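Local structure of cell division control protein 73 (Saccharomyces cerevisiae, 3V46) at residues E83-V88 and N102-S107; P15-P20 and A90-G95; Q34-S39 and E151-F156; S25-A30 and Y118-A123. The protein helps RNA polymerase II transcription as a PAF1 complex subunit, acting in initiation, elongation and histone modification, its Ras-like C-terminal domain promoting the complex's association with chromatin. One frame throughout, in Å; residues are numbered along the deposited sequence. Where two conformers were deposited one is given.

Contact 1 of 4, residues E83-V88 and N102-S107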
# COMPACT_ATOMS: atom_id res chain seq x y z
N GLU A 83 -8.29 -12.29 13.05
CA GLU A 83 -9.28 -11.81 12.08
C GLU A 83 -8.93 -10.43 11.50
O GLU A 83 -9.42 -10.07 10.43
CB GLU A 83 -10.70 -11.83 12.67
CG GLU A 83 -10.87 -11.22 14.05
CD GLU A 83 -12.29 -11.36 14.57
OE1 GLU A 83 -13.14 -11.93 13.84
OE2 GLU A 83 -12.58 -10.92 15.70
N TYR A 84 -8.06 -9.68 12.18
CA TYR A 84 -7.56 -8.43 11.62
C TYR A 84 -6.86 -8.72 10.29
O TYR A 84 -6.90 -7.91 9.37
CB TYR A 84 -6.56 -7.75 12.57
CG TYR A 84 -7.17 -6.88 13.64
CD1 TYR A 84 -7.47 -5.55 13.39
CD2 TYR A 84 -7.42 -7.38 14.91
CE1 TYR A 84 -8.02 -4.74 14.36
CE2 TYR A 84 -7.97 -6.58 15.89
CZ TYR A 84 -8.27 -5.26 15.61
OH TYR A 84 -8.82 -4.46 16.59
N TRP A 85 -6.21 -9.86 10.20
CA TRP A 85 -5.47 -10.20 8.99
C TRP A 85 -6.39 -10.37 7.78
O TRP A 85 -5.97 -10.13 6.65
CB TRP A 85 -4.62 -11.45 9.20
CG TRP A 85 -3.40 -11.11 9.96
CD1 TRP A 85 -3.15 -11.35 11.28
CD2 TRP A 85 -2.27 -10.39 9.46
NE1 TRP A 85 -1.92 -10.84 11.63
CE2 TRP A 85 -1.36 -10.25 10.53
CE3 TRP A 85 -1.94 -9.87 8.21
CZ2 TRP A 85 -0.15 -9.59 10.38
CZ3 TRP A 85 -0.73 -9.22 8.07
CH2 TRP A 85 0.16 -9.10 9.15
N ASP A 86 -7.63 -10.78 8.01
CA ASP A 86 -8.58 -10.94 6.91
C ASP A 86 -8.97 -9.60 6.30
O ASP A 86 -9.52 -9.55 5.20
CB ASP A 86 -9.85 -11.65 7.38
CG ASP A 86 -9.61 -13.06 7.83
OD1 ASP A 86 -8.72 -13.72 7.26
OD2 ASP A 86 -10.33 -13.53 8.75
N ARG A 87 -8.68 -8.52 7.04
CA ARG A 87 -9.04 -7.16 6.63
C ARG A 87 -7.96 -6.51 5.78
O ARG A 87 -8.18 -5.42 5.25
CB ARG A 87 -9.30 -6.29 7.86
CG ARG A 87 -10.55 -6.69 8.66
CD ARG A 87 -10.58 -6.03 10.03
NE ARG A 87 -10.55 -4.57 9.95
CZ ARG A 87 -10.43 -3.77 11.01
NH1 ARG A 87 -10.34 -4.29 12.23
NH2 ARG A 87 -10.40 -2.46 10.85
N VAL A 88 -6.80 -7.13 5.67
CA VAL A 88 -5.70 -6.55 4.91
C VAL A 88 -5.98 -6.72 3.42
O VAL A 88 -6.12 -7.84 2.93
CB VAL A 88 -4.35 -7.20 5.30
CG1 VAL A 88 -3.22 -6.72 4.39
CG2 VAL A 88 -4.01 -6.89 6.75
N ASN A 102 6.41 -11.81 10.51
CA ASN A 102 5.39 -11.87 11.56
C ASN A 102 3.96 -11.72 11.03
O ASN A 102 3.02 -11.52 11.79
CB ASN A 102 5.67 -10.79 12.62
CG ASN A 102 4.55 -10.65 13.63
OD1 ASN A 102 4.46 -11.42 14.59
ND2 ASN A 102 3.69 -9.66 13.42
N TYR A 103 3.81 -11.83 9.72
CA TYR A 103 2.49 -11.75 9.10
C TYR A 103 1.78 -13.10 9.26
O TYR A 103 2.42 -14.13 9.42
CB TYR A 103 2.61 -11.40 7.61
CG TYR A 103 2.98 -9.96 7.26
CD1 TYR A 103 3.50 -9.08 8.19
CD2 TYR A 103 2.77 -9.49 5.97
CE1 TYR A 103 3.83 -7.77 7.84
CE2 TYR A 103 3.09 -8.20 5.61
CZ TYR A 103 3.61 -7.33 6.54
OH TYR A 103 3.91 -6.03 6.14
N GLN A 104 0.45 -13.10 9.18
CA GLN A 104 -0.32 -14.34 9.29
C GLN A 104 0.15 -15.32 8.24
O GLN A 104 0.32 -16.52 8.52
CB GLN A 104 -1.81 -14.06 9.10
CG GLN A 104 -2.67 -15.28 9.27
CD GLN A 104 -2.59 -15.85 10.67
OE1 GLN A 104 -2.48 -15.11 11.65
NE2 GLN A 104 -2.63 -17.17 10.77
N TRP A 105 0.34 -14.81 7.02
CA TRP A 105 0.86 -15.60 5.92
C TRP A 105 2.25 -15.05 5.61
O TRP A 105 2.38 -13.95 5.06
CB TRP A 105 -0.07 -15.52 4.70
CG TRP A 105 -1.48 -15.80 5.07
CD1 TRP A 105 -2.04 -17.03 5.29
CD2 TRP A 105 -2.52 -14.84 5.31
NE1 TRP A 105 -3.36 -16.89 5.65
CE2 TRP A 105 -3.68 -15.55 5.66
CE3 TRP A 105 -2.58 -13.44 5.25
CZ2 TRP A 105 -4.89 -14.92 5.95
CZ3 TRP A 105 -3.78 -12.82 5.54
CH2 TRP A 105 -4.92 -13.56 5.89
N ASN A 106 3.29 -15.78 6.02
CA ASN A 106 4.62 -15.18 6.05
C ASN A 106 5.53 -15.49 4.86
O ASN A 106 6.68 -15.06 4.83
CB ASN A 106 5.33 -15.52 7.37
CG ASN A 106 5.58 -17.01 7.53
OD1 ASN A 106 5.40 -17.79 6.60
ND2 ASN A 106 6.03 -17.40 8.72
N SER A 107 5.02 -16.23 3.89
CA SER A 107 5.76 -16.45 2.66
C SER A 107 5.11 -15.64 1.54
O SER A 107 3.88 -15.59 1.46
CB SER A 107 5.81 -17.93 2.28
OG SER A 107 4.57 -18.37 1.77
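Trp85 lays its indole against the backbone and side chains of Tyr103 and Gln104, and this is where the contact is tight. CB of Gln104 sits over the five-membered ring, 3.6 Å from its centroid in a CH-pi contact, while the backbone N of Gln104 also lies above that face. Farther along the indole, Trp85 CH2 reaches CD1 of Tyr103 at 3.5 Å; the two six-membered rings meet obliquely, their planes 44° apart. A large flat ring suits this slot between residues 103-104 and Phe79, whose ring stacks on Trp85. An alanine here would probably leave the Tyr103 ring and the Gln104 methylene without their aromatic partner and open a gap between the two loops. These loops flank strand 88-92 of the Ras-like domain: 83-88 leads into it, and 102-107 runs on to helix 108-114. The buried end of the contact continues inward, as Trp85 and Tyr103 both touch Leu18 of strand 16-18, and Tyr103 OH is hydrogen-bonded to Gln99. Gln104 sets CG anti to its N (chi1 -177°), which places that carbon over the Trp105 indole. Trp105 brings its edge to the other loop, with Trp85 O in the ring plane, 3.6 Å from CZ3. Toward solvent the fit is looser: the Gln104 chain bends at chi2, and Asp86 OD1 merely approaches Trp105 CH2 at 4.0 Å.

Contact 2 of 4, residues P15-P20 and A90-G95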
# COMPACT_ATOMS: atom_id res chain seq x y z
N PRO A 15 -11.13 -1.72 5.94
CA PRO A 15 -9.99 -2.46 5.38
C PRO A 15 -8.65 -1.82 5.76
O PRO A 15 -8.55 -0.63 6.07
CB PRO A 15 -10.23 -2.37 3.87
CG PRO A 15 -11.06 -1.15 3.68
CD PRO A 15 -11.92 -1.05 4.90
N ILE A 16 -7.61 -2.64 5.70
CA ILE A 16 -6.29 -2.25 6.14
C ILE A 16 -5.28 -2.33 5.00
O ILE A 16 -5.28 -3.27 4.21
CB ILE A 16 -5.82 -3.17 7.28
CG1 ILE A 16 -6.81 -3.08 8.45
CG2 ILE A 16 -4.43 -2.80 7.73
CD1 ILE A 16 -6.62 -4.14 9.53
N ILE A 17 -4.42 -1.31 4.93
CA ILE A 17 -3.29 -1.30 4.01
C ILE A 17 -2.02 -1.30 4.84
O ILE A 17 -1.86 -0.49 5.75
CB ILE A 17 -3.31 -0.05 3.11
CG1 ILE A 17 -4.57 -0.02 2.24
CG2 ILE A 17 -2.08 -0.04 2.20
CD1 ILE A 17 -4.75 1.24 1.36
N LEU A 18 -1.12 -2.23 4.56
CA LEU A 18 0.15 -2.29 5.28
C LEU A 18 1.22 -1.59 4.47
O LEU A 18 1.44 -1.93 3.32
CB LEU A 18 0.57 -3.73 5.52
CG LEU A 18 -0.40 -4.63 6.26
CD1 LEU A 18 0.22 -6.00 6.45
CD2 LEU A 18 -0.75 -4.00 7.58
N ILE A 19 1.90 -0.65 5.10
CA ILE A 19 2.99 0.09 4.47
C ILE A 19 4.13 0.26 5.47
O ILE A 19 4.40 1.36 5.95
CB ILE A 19 2.50 1.44 3.89
CG1 ILE A 19 3.61 2.11 3.07
CG2 ILE A 19 1.98 2.36 5.01
CD1 ILE A 19 3.13 3.25 2.22
N PRO A 20 4.79 -0.84 5.80
CA PRO A 20 6.02 -0.66 6.58
C PRO A 20 7.07 -0.00 5.68
O PRO A 20 6.92 -0.00 4.46
CB PRO A 20 6.45 -2.08 6.90
CG PRO A 20 6.00 -2.85 5.70
CD PRO A 20 4.64 -2.23 5.35
N ALA A 90 -4.31 -4.58 0.92
CA ALA A 90 -3.14 -4.21 0.12
C ALA A 90 -1.92 -4.14 1.00
O ALA A 90 -2.01 -3.74 2.17
CB ALA A 90 -3.37 -2.89 -0.59
N ILE A 91 -0.79 -4.51 0.42
CA ILE A 91 0.50 -4.50 1.09
C ILE A 91 1.50 -3.82 0.17
O ILE A 91 1.73 -4.27 -0.96
CB ILE A 91 0.96 -5.93 1.43
CG1 ILE A 91 -0.06 -6.60 2.38
CG2 ILE A 91 2.35 -5.91 2.07
CD1 ILE A 91 0.21 -8.05 2.65
N PHE A 92 2.09 -2.72 0.65
CA PHE A 92 3.21 -2.10 -0.03
C PHE A 92 4.47 -2.78 0.46
O PHE A 92 4.67 -2.93 1.67
CB PHE A 92 3.28 -0.60 0.28
CG PHE A 92 2.21 0.22 -0.38
CD1 PHE A 92 0.90 -0.23 -0.47
CD2 PHE A 92 2.50 1.46 -0.89
CE1 PHE A 92 -0.08 0.55 -1.08
CE2 PHE A 92 1.52 2.23 -1.49
CZ PHE A 92 0.24 1.79 -1.57
N THR A 93 5.35 -3.15 -0.47
CA THR A 93 6.54 -3.89 -0.11
C THR A 93 7.81 -3.06 -0.20
O THR A 93 7.96 -2.19 -1.06
CB THR A 93 6.73 -5.12 -1.02
OG1 THR A 93 6.83 -4.69 -2.38
CG2 THR A 93 5.56 -6.06 -0.89
N THR A 94 8.73 -3.36 0.71
CA THR A 94 10.00 -2.66 0.81
C THR A 94 11.02 -3.31 -0.09
O THR A 94 12.00 -2.69 -0.47
CB THR A 94 10.57 -2.74 2.24
OG1 THR A 94 10.78 -4.11 2.58
CG2 THR A 94 9.60 -2.11 3.23
N GLY A 95 10.79 -4.58 -0.40
CA GLY A 95 11.77 -5.37 -1.12
C GLY A 95 12.56 -6.31 -0.23
O GLY A 95 13.37 -7.07 -0.73
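Parallel strands 16-18 and 88-92 are neighbours in the middle of the Ras-like sheet, where Ile17 pairs with Ala90 and Leu18 with Ile91. Leu18 supplies both hydrogen bonds: its N donates to Ala90 O at 3.0 Å, and its O receives Phe92 N at 2.9 Å, the donor lying almost on the line of the C=O bond. The same two carbonyls also take CA-H contacts, Ala90 O from Ile17 CA and Leu18 O from Ile91 CA. The short segments run at 20° to each other, as in a gently twisted sheet. Side chains alternate between the faces, and beta-branched isoleucine suits such extended central strands. On one face, chi1 of Ile17 at -61° puts CG1 beside the backbone N and leaves the CG2 methyl anti to that N; this methyl meets Phe92 CE1 at 3.9 Å, and the small Ala90 leaves room beside it. On the other, Leu18 and Ile91 lie side by side, CD1 to CG1 4.1 Å, and Ile91 goes on to touch Leu111 of helix 108-114. In Ras-like folds the chain leaves this first strand into the loop that in GTPases binds phosphate, although this domain does not bind GTP. Here the strand pairing ends at Pro20, which has no N-H to offer Phe92 O; its CD stands 3.7 Å from that oxygen, which accepts instead from Gln99 NE2. Gln99 OE1 takes the N-H of Thr94. Beyond the pairing, Thr94 CG2 rests 3.6 Å from Pro20 O.

Contact 3 of 4, residues Q34-S39 and E151-F156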
# COMPACT_ATOMS: atom_id res chain seq x y z
N GLN A 34 -0.58 12.64 1.24
CA GLN A 34 -0.34 13.64 0.21
C GLN A 34 -0.39 12.98 -1.17
O GLN A 34 -0.95 13.52 -2.12
CB GLN A 34 1.03 14.30 0.39
CG GLN A 34 1.14 15.10 1.68
CD GLN A 34 1.96 16.37 1.51
OE1 GLN A 34 2.43 16.68 0.41
NE2 GLN A 34 2.14 17.10 2.60
N PHE A 35 0.19 11.80 -1.27
CA PHE A 35 0.25 11.11 -2.54
C PHE A 35 -1.15 10.68 -2.99
O PHE A 35 -1.60 11.04 -4.08
CB PHE A 35 1.20 9.92 -2.46
CG PHE A 35 1.44 9.24 -3.78
CD1 PHE A 35 2.06 9.90 -4.82
CD2 PHE A 35 1.05 7.93 -3.96
CE1 PHE A 35 2.28 9.26 -6.03
CE2 PHE A 35 1.27 7.29 -5.16
CZ PHE A 35 1.89 7.96 -6.20
N LEU A 36 -1.84 9.93 -2.15
CA LEU A 36 -3.12 9.35 -2.55
C LEU A 36 -4.30 10.33 -2.57
O LEU A 36 -5.24 10.13 -3.33
CB LEU A 36 -3.46 8.16 -1.66
CG LEU A 36 -2.52 6.97 -1.78
CD1 LEU A 36 -3.05 5.84 -0.94
CD2 LEU A 36 -2.37 6.53 -3.23
N LEU A 37 -4.26 11.37 -1.75
CA LEU A 37 -5.36 12.33 -1.72
C LEU A 37 -5.13 13.54 -2.60
O LEU A 37 -6.07 14.08 -3.19
CB LEU A 37 -5.63 12.78 -0.28
CG LEU A 37 -6.17 11.68 0.63
CD1 LEU A 37 -6.50 12.26 1.99
CD2 LEU A 37 -7.41 11.03 0.02
N GLU A 38 -3.88 13.99 -2.69
CA GLU A 38 -3.59 15.21 -3.42
C GLU A 38 -2.83 14.95 -4.71
O GLU A 38 -2.56 15.88 -5.47
CB GLU A 38 -2.78 16.17 -2.55
CG GLU A 38 -3.45 16.50 -1.22
CD GLU A 38 -2.78 17.65 -0.51
OE1 GLU A 38 -1.59 17.52 -0.14
OE2 GLU A 38 -3.44 18.70 -0.34
N SER A 39 -2.48 13.69 -4.95
CA SER A 39 -1.68 13.31 -6.11
C SER A 39 -0.41 14.12 -6.11
O SER A 39 0.08 14.56 -7.15
CB SER A 39 -2.46 13.52 -7.40
OG SER A 39 -3.68 12.80 -7.38
N GLU A 151 -2.00 10.61 -12.86
CA GLU A 151 -2.42 9.39 -13.54
C GLU A 151 -2.00 8.15 -12.76
O GLU A 151 -2.75 7.18 -12.69
CB GLU A 151 -1.85 9.35 -14.97
CG GLU A 151 -2.01 8.00 -15.67
CD GLU A 151 -3.44 7.69 -16.07
OE1 GLU A 151 -4.31 8.59 -15.98
OE2 GLU A 151 -3.70 6.53 -16.47
N VAL A 152 -0.81 8.19 -12.17
CA VAL A 152 -0.35 7.07 -11.35
C VAL A 152 -1.32 6.86 -10.19
O VAL A 152 -1.72 5.74 -9.90
CB VAL A 152 1.07 7.29 -10.80
CG1 VAL A 152 1.43 6.21 -9.79
CG2 VAL A 152 2.08 7.27 -11.93
N VAL A 153 -1.74 7.94 -9.55
CA VAL A 153 -2.64 7.82 -8.42
C VAL A 153 -4.04 7.37 -8.85
O VAL A 153 -4.65 6.55 -8.17
CB VAL A 153 -2.69 9.14 -7.61
CG1 VAL A 153 -3.74 9.08 -6.53
CG2 VAL A 153 -1.31 9.41 -7.02
N ARG A 154 -4.52 7.87 -9.98
CA ARG A 154 -5.82 7.45 -10.49
C ARG A 154 -5.77 5.95 -10.76
O ARG A 154 -6.69 5.21 -10.41
CB ARG A 154 -6.19 8.22 -11.76
CG ARG A 154 -7.48 7.75 -12.39
CD ARG A 154 -7.80 8.50 -13.68
NE ARG A 154 -7.96 9.94 -13.46
CZ ARG A 154 -7.11 10.88 -13.88
NH1 ARG A 154 -6.02 10.55 -14.56
NH2 ARG A 154 -7.36 12.15 -13.62
N TYR A 155 -4.68 5.52 -11.37
CA TYR A 155 -4.52 4.11 -11.68
C TYR A 155 -4.42 3.27 -10.41
O TYR A 155 -4.96 2.17 -10.33
CB TYR A 155 -3.28 3.88 -12.54
CG TYR A 155 -3.03 2.41 -12.71
CD1 TYR A 155 -3.77 1.65 -13.60
CD2 TYR A 155 -2.10 1.76 -11.92
CE1 TYR A 155 -3.56 0.29 -13.73
CE2 TYR A 155 -1.88 0.42 -12.04
CZ TYR A 155 -2.61 -0.32 -12.94
OH TYR A 155 -2.40 -1.68 -13.05
N PHE A 156 -3.73 3.79 -9.40
CA PHE A 156 -3.62 3.05 -8.16
C PHE A 156 -5.00 2.84 -7.56
O PHE A 156 -5.34 1.74 -7.15
CB PHE A 156 -2.74 3.75 -7.14
CG PHE A 156 -2.80 3.10 -5.79
CD1 PHE A 156 -2.03 1.98 -5.53
CD2 PHE A 156 -3.68 3.56 -4.81
CE1 PHE A 156 -2.11 1.34 -4.32
CE2 PHE A 156 -3.76 2.92 -3.59
CZ PHE A 156 -2.96 1.80 -3.34
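Val153 is the bump of this contact, and the end of helix 32-38 provides the hollow that receives it. One wall is the ring of Phe35: Val153 CG2 stands over its face, 3.7 Å from the centroid and 14° off the normal. The same methyl touches Phe35 O at 3.4 Å, while CG1 rests 3.7 Å from Leu36 O, so the floor is made of carbonyls in the last turn; Leu36 O has its polar partner in Trp157 NE1. Ser39, small and with positive phi just past the helix, closes the rim with OG 3.8 Å from Val153 CB. Phe35 reaches the partner helix because its CG is anti to the backbone N (chi1 -173°), which also brings Val152 CG1 to the ring edge, 4.0 Å from CZ. Beside this hollow Leu36 wedges CD2 against the Phe156 ring, 3.6 Å from CD2 there. The forked ends of valine and leucine suit such shallow pockets. A serine in place of Phe35 would probably leave Val153 CG2 and Val152 without their aromatic wall and open a gap beside Leu27 and Phe120, which the ring also touches. On the outer side of helix 149-166, Arg154 and Glu151 form a salt bridge. The two helix segments cross at -86° with their axes 9.2 Å apart, joining the helix after the first strand to the C-terminal helix, which lie on the same side of the sheet in Ras-like folds.

Contact 4 of 4, residues S25-A30 and Y118-A123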
# COMPACT_ATOMS: atom_id res chain seq x y z
N SER A 25 12.50 3.24 1.01
CA SER A 25 11.09 3.38 0.65
C SER A 25 10.79 4.74 0.08
O SER A 25 11.17 5.75 0.65
CB SER A 25 10.21 3.16 1.87
OG SER A 25 10.23 1.80 2.26
N ILE A 26 10.09 4.77 -1.05
CA ILE A 26 9.70 6.06 -1.62
C ILE A 26 8.31 6.48 -1.13
O ILE A 26 8.03 7.67 -1.11
CB ILE A 26 9.84 6.15 -3.17
CG1 ILE A 26 8.80 5.33 -3.90
CG2 ILE A 26 11.26 5.76 -3.60
CD1 ILE A 26 8.93 5.46 -5.44
N LEU A 27 7.48 5.51 -0.72
CA LEU A 27 6.19 5.79 -0.09
C LEU A 27 6.16 5.20 1.32
O LEU A 27 6.50 4.03 1.52
CB LEU A 27 5.03 5.22 -0.90
CG LEU A 27 4.69 5.91 -2.23
CD1 LEU A 27 3.60 5.14 -2.97
CD2 LEU A 27 4.26 7.34 -1.98
N THR A 28 5.77 6.03 2.29
CA THR A 28 5.66 5.60 3.68
C THR A 28 4.40 6.22 4.29
O THR A 28 3.74 7.02 3.64
CB THR A 28 6.84 6.07 4.50
OG1 THR A 28 6.72 7.48 4.72
CG2 THR A 28 8.16 5.78 3.77
N VAL A 29 4.08 5.88 5.53
CA VAL A 29 2.91 6.52 6.16
C VAL A 29 3.08 8.04 6.24
O VAL A 29 2.09 8.76 6.35
CB VAL A 29 2.57 5.99 7.58
CG1 VAL A 29 1.98 4.61 7.51
CG2 VAL A 29 3.80 6.04 8.51
N ALA A 30 4.31 8.53 6.17
CA ALA A 30 4.54 9.97 6.30
C ALA A 30 4.12 10.76 5.07
O ALA A 30 3.77 11.93 5.20
CB ALA A 30 5.99 10.27 6.65
N TYR A 118 2.01 -4.37 -3.83
CA TYR A 118 2.55 -3.30 -4.67
C TYR A 118 4.01 -3.10 -4.33
O TYR A 118 4.42 -3.26 -3.17
CB TYR A 118 1.82 -1.98 -4.42
CG TYR A 118 0.36 -1.99 -4.82
CD1 TYR A 118 -0.62 -2.36 -3.92
CD2 TYR A 118 -0.02 -1.64 -6.10
CE1 TYR A 118 -1.93 -2.37 -4.26
CE2 TYR A 118 -1.36 -1.65 -6.46
CZ TYR A 118 -2.31 -2.01 -5.53
OH TYR A 118 -3.64 -2.04 -5.87
N TYR A 119 4.80 -2.76 -5.34
CA TYR A 119 6.18 -2.36 -5.16
C TYR A 119 6.40 -1.07 -5.94
O TYR A 119 6.41 -1.06 -7.17
CB TYR A 119 7.15 -3.45 -5.65
CG TYR A 119 8.60 -3.05 -5.51
CD1 TYR A 119 9.23 -3.10 -4.27
CD2 TYR A 119 9.33 -2.63 -6.61
CE1 TYR A 119 10.55 -2.73 -4.13
CE2 TYR A 119 10.66 -2.27 -6.48
CZ TYR A 119 11.26 -2.32 -5.23
OH TYR A 119 12.58 -1.97 -5.09
N PHE A 120 6.57 0.04 -5.22
CA PHE A 120 6.80 1.34 -5.84
C PHE A 120 8.29 1.63 -5.88
O PHE A 120 9.02 1.37 -4.92
CB PHE A 120 6.09 2.45 -5.04
CG PHE A 120 4.61 2.54 -5.28
CD1 PHE A 120 3.73 1.68 -4.63
CD2 PHE A 120 4.10 3.50 -6.14
CE1 PHE A 120 2.37 1.78 -4.84
CE2 PHE A 120 2.74 3.61 -6.35
CZ PHE A 120 1.88 2.74 -5.71
N HIS A 121 8.74 2.19 -7.00
CA HIS A 121 10.14 2.56 -7.15
C HIS A 121 10.29 3.66 -8.19
O HIS A 121 9.36 3.96 -8.94
CB HIS A 121 10.97 1.34 -7.55
CG HIS A 121 10.65 0.82 -8.91
ND1 HIS A 121 11.46 1.04 -10.01
CD2 HIS A 121 9.59 0.10 -9.36
CE1 HIS A 121 10.91 0.48 -11.07
NE2 HIS A 121 9.78 -0.10 -10.71
N PHE A 122 11.45 4.28 -8.21
CA PHE A 122 11.71 5.34 -9.18
C PHE A 122 12.10 4.75 -10.51
O PHE A 122 12.85 3.77 -10.59
CB PHE A 122 12.81 6.27 -8.69
CG PHE A 122 12.37 7.21 -7.61
CD1 PHE A 122 11.23 7.97 -7.76
CD2 PHE A 122 13.10 7.34 -6.45
CE1 PHE A 122 10.82 8.84 -6.77
CE2 PHE A 122 12.70 8.20 -5.45
CZ PHE A 122 11.55 8.96 -5.61
N ALA A 123 11.59 5.38 -11.57
CA ALA A 123 12.00 5.07 -12.92
C ALA A 123 13.51 5.17 -12.99
O ALA A 123 14.10 6.15 -12.53
CB ALA A 123 11.37 6.05 -13.87
O HOH W 1 10.12 1.61 -1.93
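Ile26 places CG1 between its backbone N and carbonyl carbon (chi1 72°) and extends the chain from there, which carries CD1 across to strand 116-122, 3.6 Å from His121 C. This leaves CG2 to face Phe122, 3.4 Å from CE2 and over the ring. Segment 25-30 belongs to the loop between the first strand and first helix of the Ras-like fold, so the contact packs that connection against strand 116-122. Branched isoleucine suits the spot because both arms find apolar surface: the CG1-CD1 arm runs past Phe120 CB, 4.1 Å from CG1, and the His121 backbone to end over the same Phe122 ring that CG2 meets. Leu27 meets the other phenylalanine more squarely. Its CD1 stands over the middle of the Phe120 ring, 3.6 Å from the centroid and only 11° off the normal. Phe120 is also touched by Phe35 and Phe92, so Leu27 helps enclose it within the hydrophobic interior. Farther along, Thr28 OG1 accepts from Ala30 N in an ST turn just ahead of helix 32-38. The backbones of loop and strand are linked through one water, which accepts from Ile26 N at 3.3 Å and donates to Phe120 O at 3.2 Å.

How the contacts relate
Contact 2 is the hub, its centre about 4 Å from the centre of the chain. Contact 1 joins it on one side: Arg87 O lies 2.9 Å from Ile16 N, a probable hydrogen bond, and Trp85 CZ3 packs on Leu18 CD1 at 3.7 Å. Contact 4 adds the next strand of the same sheet, with Ile91 O 2.9 Å from Tyr118 N. Phe156 ties contact 3 in, its CE1 being 3.6 Å from both Phe92 CZ of contact 2 and Tyr118 CZ of contact 4. Contacts 1 and 3 lie on opposite sides of the chain's centre, their own centres about 26 Å apart. This Ras-like domain does not bind GTP, so the contacts are related through the sheet and core and not through a GTP site.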